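Local coordinates for protein dermonecrotic toxin (Pasteurella multocida, PDB 2EBF) that acts as a dermonecrotic, mitogenic toxin that induces bone resorption and is associated with severe progressive atrophic rhinitis in pigs, at residues R371-Q376 against G535-L540; Q496-F501 against L524-T529. All coordinates share one frame; numbering follows the deposited sequence.

Both contacts are built around one mixed sheet of the C2 domain, part of this C-terminal piece of the toxin. From the N terminus the chain first forms 371-376, then lays down strands 399-402 and 456-461 with their helices. Segment 496-501 follows and pairs with 371-376; 23 residues on, 524-529 arrives on the far side of 372-376 and closes contact 2, which joins the sheet to the connection leading into strand 528-531. The turn to 535-540 then closes contact 1, the wider loop, so contact 2 is wholly enclosed by contact 1 in sequence. Each contact spans a strand, contact 1 over 528-531 and contact 2 over 372-376. Thr529 joins the two.

Contact 1: residues R371-Q376 against G535-L540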
loop_
_atom_site.group_PDB
_atom_site.type_symbol
_atom_site.label_atom_id
_atom_site.label_comp_id
_atom_site.label_asym_id
_atom_site.label_seq_id
_atom_site.Cartn_x
_atom_site.Cartn_y
_atom_site.Cartn_z
ATOM N N ARG A 371 -30.408 -1.163 -1.327
ATOM C CA ARG A 371 -29.839 -2.475 -1.681
ATOM C C ARG A 371 -28.949 -3.043 -0.570
ATOM O O ARG A 371 -28.294 -4.063 -0.752
ATOM C CB ARG A 371 -29.064 -2.415 -3.006
ATOM C CG ARG A 371 -29.792 -1.680 -4.141
ATOM C CD ARG A 371 -30.699 -2.617 -4.902
ATOM N NE ARG A 371 -29.944 -3.786 -5.336
ATOM C CZ ARG A 371 -30.418 -4.753 -6.110
ATOM N NH1 ARG A 371 -31.666 -4.703 -6.567
ATOM N NH2 ARG A 371 -29.633 -5.772 -6.431
ATOM N N GLY A 372 -28.929 -2.377 0.582
ATOM C CA GLY A 372 -28.162 -2.866 1.713
ATOM C C GLY A 372 -28.284 -1.990 2.937
ATOM O O GLY A 372 -28.731 -0.841 2.858
ATOM N N VAL A 373 -27.887 -2.553 4.074
ATOM C CA VAL A 373 -27.829 -1.815 5.326
ATOM C C VAL A 373 -26.793 -2.477 6.225
ATOM O O VAL A 373 -26.561 -3.678 6.131
ATOM C CB VAL A 373 -29.226 -1.718 6.026
ATOM C CG1 VAL A 373 -29.764 -3.085 6.405
ATOM C CG2 VAL A 373 -29.170 -0.795 7.251
ATOM N N ALA A 374 -26.148 -1.680 7.069
ATOM C CA ALA A 374 -25.219 -2.220 8.048
ATOM C C ALA A 374 -25.766 -2.034 9.450
ATOM O O ALA A 374 -26.428 -1.030 9.754
ATOM C CB ALA A 374 -23.847 -1.572 7.928
ATOM N N PHE A 375 -25.474 -3.015 10.297
ATOM C CA PHE A 375 -25.814 -2.955 11.704
ATOM C C PHE A 375 -24.528 -2.984 12.484
ATOM O O PHE A 375 -23.601 -3.719 12.138
ATOM C CB PHE A 375 -26.580 -4.201 12.136
ATOM C CG PHE A 375 -27.992 -4.266 11.654
ATOM C CD1 PHE A 375 -28.301 -4.885 10.446
ATOM C CD2 PHE A 375 -29.025 -3.763 12.435
ATOM C CE1 PHE A 375 -29.620 -4.975 10.005
ATOM C CE2 PHE A 375 -30.352 -3.844 12.001
ATOM C CZ PHE A 375 -30.646 -4.461 10.787
ATOM N N GLN A 376 -24.496 -2.226 13.570
ATOM C CA GLN A 376 -23.474 -2.427 14.573
ATOM C C GLN A 376 -23.425 -3.884 15.041
ATOM O O GLN A 376 -24.426 -4.609 15.079
ATOM C CB GLN A 376 -23.691 -1.517 15.772
ATOM C CG GLN A 376 -22.547 -1.546 16.765
ATOM C CD GLN A 376 -22.910 -0.921 18.084
ATOM O OE1 GLN A 376 -24.013 -1.119 18.605
ATOM N NE2 GLN A 376 -21.982 -0.176 18.647
ATOM N N GLY A 535 -34.613 -1.492 22.130
ATOM C CA GLY A 535 -34.918 -2.283 20.939
ATOM C C GLY A 535 -35.248 -1.447 19.713
ATOM O O GLY A 535 -35.677 -1.980 18.689
ATOM N N ALA A 536 -35.057 -0.136 19.822
ATOM C CA ALA A 536 -35.302 0.779 18.718
ATOM C C ALA A 536 -34.166 0.698 17.700
ATOM O O ALA A 536 -32.989 0.673 18.064
ATOM C CB ALA A 536 -35.465 2.202 19.229
ATOM N N TRP A 537 -34.539 0.655 16.426
ATOM C CA TRP A 537 -33.589 0.557 15.324
ATOM C C TRP A 537 -33.347 1.953 14.776
ATOM O O TRP A 537 -34.254 2.574 14.242
ATOM C CB TRP A 537 -34.179 -0.341 14.246
ATOM C CG TRP A 537 -33.312 -0.606 13.055
ATOM C CD1 TRP A 537 -31.950 -0.607 13.005
ATOM C CD2 TRP A 537 -33.764 -0.971 11.749
ATOM N NE1 TRP A 537 -31.522 -0.927 11.735
ATOM C CE2 TRP A 537 -32.616 -1.159 10.945
ATOM C CE3 TRP A 537 -35.030 -1.155 11.175
ATOM C CZ2 TRP A 537 -32.696 -1.520 9.595
ATOM C CZ3 TRP A 537 -35.106 -1.522 9.832
ATOM C CH2 TRP A 537 -33.946 -1.692 9.060
ATOM N N GLN A 538 -32.119 2.444 14.906
ATOM C CA GLN A 538 -31.848 3.820 14.522
ATOM C C GLN A 538 -30.592 4.004 13.702
ATOM O O GLN A 538 -29.689 3.174 13.736
ATOM C CB GLN A 538 -31.797 4.717 15.755
ATOM C CG GLN A 538 -30.816 4.278 16.803
ATOM C CD GLN A 538 -31.261 4.663 18.206
ATOM O OE1 GLN A 538 -32.346 5.219 18.401
ATOM N NE2 GLN A 538 -30.418 4.370 19.191
ATOM N N PHE A 539 -30.567 5.120 12.982
ATOM C CA PHE A 539 -29.447 5.525 12.158
ATOM C C PHE A 539 -28.233 5.847 13.017
ATOM O O PHE A 539 -28.359 6.398 14.116
ATOM C CB PHE A 539 -29.860 6.739 11.332
ATOM C CG PHE A 539 -28.794 7.253 10.407
ATOM C CD1 PHE A 539 -28.284 8.536 10.570
ATOM C CD2 PHE A 539 -28.314 6.466 9.365
ATOM C CE1 PHE A 539 -27.311 9.027 9.708
ATOM C CE2 PHE A 539 -27.334 6.951 8.494
ATOM C CZ PHE A 539 -26.832 8.224 8.670
ATOM N N LEU A 540 -27.064 5.494 12.497
ATOM C CA LEU A 540 -25.794 5.774 13.132
ATOM C C LEU A 540 -25.055 6.791 12.248
ATOM O O LEU A 540 -24.429 6.401 11.274
ATOM C CB LEU A 540 -24.988 4.482 13.206
ATOM C CG LEU A 540 -24.140 4.044 14.394
ATOM C CD1 LEU A 540 -22.967 3.242 13.838
ATOM C CD2 LEU A 540 -23.626 5.201 15.229
#
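On one face of the mixed sheet of the C2 domain, Phe375 of strand 372-376 reaches Trp537 of the antiparallel edge strand 537-539, with strand 528-531 lying between them. No hydrogen bond links the two segments directly; aromatic and apolar side chains make the contact. Atom CE2 of Phe375 comes within 3.2 Å of Trp537 NE1 and 3.7 Å of Trp537 CE2, while Phe375 CZ lies 3.8 Å from Trp537 CZ2. The phenyl ring and the five-membered part of the indole are nearly parallel, at 14°, but slid so far apart that they barely overlap, their centroids separated by 4.9 Å. The two side chains nevertheless cross at about a right angle. With CG anti to the backbone N (chi1 -177°), Trp537 extends its indole back over the intervening strand towards Phe375. Val373 adds a looser touch at the edge of the indole, its CG2 standing 4.3 Å from Trp537 CZ2.

The indole N-H is not left to the phenyl ring: NE1 hydrogen-bonds to Thr529 OG1, which also bonds to Ala374 O, so one hydroxyl on the strand beneath ties the buried tryptophan to strand 372-376. Phe501 meets the other side of the Phe375 ring with its plane at about 15°, continuing the row of rings across the sheet. Helix 359-370 closes over the group, with Ile363 against Trp537 and Cys366 against Val373. This is the packing of an alpha/beta sheet, where side chains of next-but-one strands meet beneath a covering helix.

Contact 2: residues Q496-F501 against L524-T529; sequences QKFVVF and LKIPAT
Phe498 and Ile526 approach from opposite directions and meet above strand 372-376, the phenyl CE1 lying 3.7 Å from Ile526 CD1. Leu524 joins them: its CD1 comes within 3.9 Å of Phe498 CE1 and 4.0 Å of Phe498 CZ, so the two methyls close on the CE1-CZ end of the ring from opposite sides of its plane. Val500, next but one along the strand, touches Leu524 more loosely, with CG2 at 4.5 Å from Leu524 CD1. All four side chains are buried and the contact is wholly apolar.

Ile526 reaches the ring because CG1 sits between its backbone N and carbonyl carbon (chi1 60°) and the extended next torsion (chi2 177°) delivers CD1 there. On the other segment, backbone bonds of Phe498 to Arg371 and of Val500 to Val373 fix their strand beside 372-376. Leu524 comes just before Lys525, which has positive phi and forms a Schellman motif behind helix 520-524, turning the chain towards strand 528-531. Helix 339-345 bonds to this connection through Tyr345 OH to Lys525 O and Trp341 NE1 to Ile526 O, while helix 359-370 packs on the opposite face of the sheet, against Val499 and Pro527.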
loop_
_atom_site.group_PDB
_atom_site.type_symbol
_atom_site.label_atom_id
_atom_site.label_comp_id
_atom_site.label_asym_id
_atom_site.label_seq_id
_atom_site.Cartn_x
_atom_site.Cartn_y
_atom_site.Cartn_z
ATOM N N GLN A 496 -27.492 -8.076 -5.863
ATOM C CA GLN A 496 -27.264 -8.420 -4.464
ATOM C C GLN A 496 -27.974 -7.435 -3.555
ATOM O O GLN A 496 -27.915 -6.222 -3.769
ATOM C CB GLN A 496 -25.768 -8.448 -4.130
ATOM C CG GLN A 496 -24.978 -9.497 -4.902
ATOM C CD GLN A 496 -23.598 -9.774 -4.315
ATOM O OE1 GLN A 496 -23.194 -9.176 -3.308
ATOM N NE2 GLN A 496 -22.870 -10.698 -4.943
ATOM N N LYS A 497 -28.661 -7.984 -2.556
ATOM C CA LYS A 497 -29.264 -7.205 -1.480
ATOM C C LYS A 497 -28.747 -7.813 -0.186
ATOM O O LYS A 497 -29.011 -8.971 0.113
ATOM C CB LYS A 497 -30.790 -7.278 -1.546
ATOM C CG LYS A 497 -31.389 -6.550 -2.738
ATOM C CD LYS A 497 -32.887 -6.797 -2.833
ATOM C CE LYS A 497 -33.549 -5.867 -3.842
ATOM N NZ LYS A 497 -35.006 -6.162 -3.937
ATOM N N PHE A 498 -27.966 -7.040 0.557
ATOM C CA PHE A 498 -27.195 -7.610 1.648
ATOM C C PHE A 498 -27.404 -6.866 2.958
ATOM O O PHE A 498 -27.884 -5.728 2.978
ATOM C CB PHE A 498 -25.701 -7.624 1.288
ATOM C CG PHE A 498 -25.131 -6.254 1.029
ATOM C CD1 PHE A 498 -24.582 -5.508 2.066
ATOM C CD2 PHE A 498 -25.172 -5.696 -0.254
ATOM C CE1 PHE A 498 -24.058 -4.235 1.833
ATOM C CE2 PHE A 498 -24.658 -4.417 -0.491
ATOM C CZ PHE A 498 -24.108 -3.689 0.555
ATOM N N VAL A 499 -27.023 -7.531 4.044
ATOM C CA VAL A 499 -26.908 -6.915 5.356
ATOM C C VAL A 499 -25.498 -7.197 5.880
ATOM O O VAL A 499 -24.993 -8.311 5.731
ATOM C CB VAL A 499 -27.960 -7.497 6.336
ATOM C CG1 VAL A 499 -27.693 -7.028 7.753
ATOM C CG2 VAL A 499 -29.388 -7.146 5.886
ATOM N N VAL A 500 -24.857 -6.193 6.479
ATOM C CA VAL A 500 -23.520 -6.369 7.053
ATOM C C VAL A 500 -23.547 -6.072 8.542
ATOM O O VAL A 500 -24.193 -5.115 8.977
ATOM C CB VAL A 500 -22.452 -5.434 6.407
ATOM C CG1 VAL A 500 -21.018 -5.900 6.750
ATOM C CG2 VAL A 500 -22.608 -5.369 4.930
ATOM N N PHE A 501 -22.832 -6.889 9.313
ATOM C CA PHE A 501 -22.627 -6.643 10.734
ATOM C C PHE A 501 -21.157 -6.358 10.985
ATOM O O PHE A 501 -20.294 -7.166 10.639
ATOM C CB PHE A 501 -23.079 -7.847 11.565
ATOM C CG PHE A 501 -24.555 -8.094 11.505
ATOM C CD1 PHE A 501 -25.410 -7.488 12.429
ATOM C CD2 PHE A 501 -25.096 -8.924 10.521
ATOM C CE1 PHE A 501 -26.775 -7.704 12.380
ATOM C CE2 PHE A 501 -26.470 -9.158 10.461
ATOM C CZ PHE A 501 -27.316 -8.547 11.385
ATOM N N LEU A 524 -19.909 1.561 0.491
ATOM C CA LEU A 524 -20.974 0.701 -0.047
ATOM C C LEU A 524 -22.272 1.456 -0.363
ATOM O O LEU A 524 -23.227 0.870 -0.883
ATOM C CB LEU A 524 -21.252 -0.491 0.884
ATOM C CG LEU A 524 -20.133 -1.532 1.064
ATOM C CD1 LEU A 524 -20.541 -2.585 2.104
ATOM C CD2 LEU A 524 -19.756 -2.216 -0.276
ATOM N N LYS A 525 -22.296 2.753 -0.060
ATOM C CA LYS A 525 -23.447 3.612 -0.371
ATOM C C LYS A 525 -24.712 3.171 0.389
ATOM O O LYS A 525 -25.812 3.165 -0.167
ATOM C CB LYS A 525 -23.732 3.656 -1.882
ATOM C CG LYS A 525 -22.534 3.976 -2.800
ATOM C CD LYS A 525 -21.959 2.740 -3.500
ATOM C CE LYS A 525 -22.921 2.150 -4.521
ATOM N NZ LYS A 525 -22.393 0.890 -5.137
ATOM N N ILE A 526 -24.545 2.796 1.652
ATOM C CA ILE A 526 -25.663 2.330 2.487
ATOM C C ILE A 526 -25.648 3.070 3.825
ATOM O O ILE A 526 -24.673 3.741 4.127
ATOM C CB ILE A 526 -25.605 0.795 2.710
ATOM C CG1 ILE A 526 -24.294 0.389 3.416
ATOM C CG2 ILE A 526 -25.807 0.072 1.365
ATOM C CD1 ILE A 526 -24.180 -1.103 3.741
ATOM N N PRO A 527 -26.741 2.982 4.613
ATOM C CA PRO A 527 -26.690 3.555 5.963
ATOM C C PRO A 527 -26.149 2.588 7.025
ATOM O O PRO A 527 -26.367 1.373 6.926
ATOM C CB PRO A 527 -28.159 3.878 6.250
ATOM C CG PRO A 527 -28.938 2.800 5.481
ATOM C CD PRO A 527 -28.067 2.410 4.294
ATOM N N ALA A 528 -25.448 3.121 8.026
ATOM C CA ALA A 528 -25.127 2.349 9.236
ATOM C C ALA A 528 -26.196 2.535 10.303
ATOM O O ALA A 528 -26.725 3.641 10.491
ATOM C CB ALA A 528 -23.774 2.724 9.790
ATOM N N THR A 529 -26.488 1.458 11.023
ATOM C CA THR A 529 -27.546 1.482 12.036
ATOM C C THR A 529 -27.136 0.792 13.331
ATOM O O THR A 529 -26.129 0.089 13.383
ATOM C CB THR A 529 -28.860 0.834 11.526
ATOM O OG1 THR A 529 -28.662 -0.567 11.300
ATOM C CG2 THR A 529 -29.364 1.509 10.262
#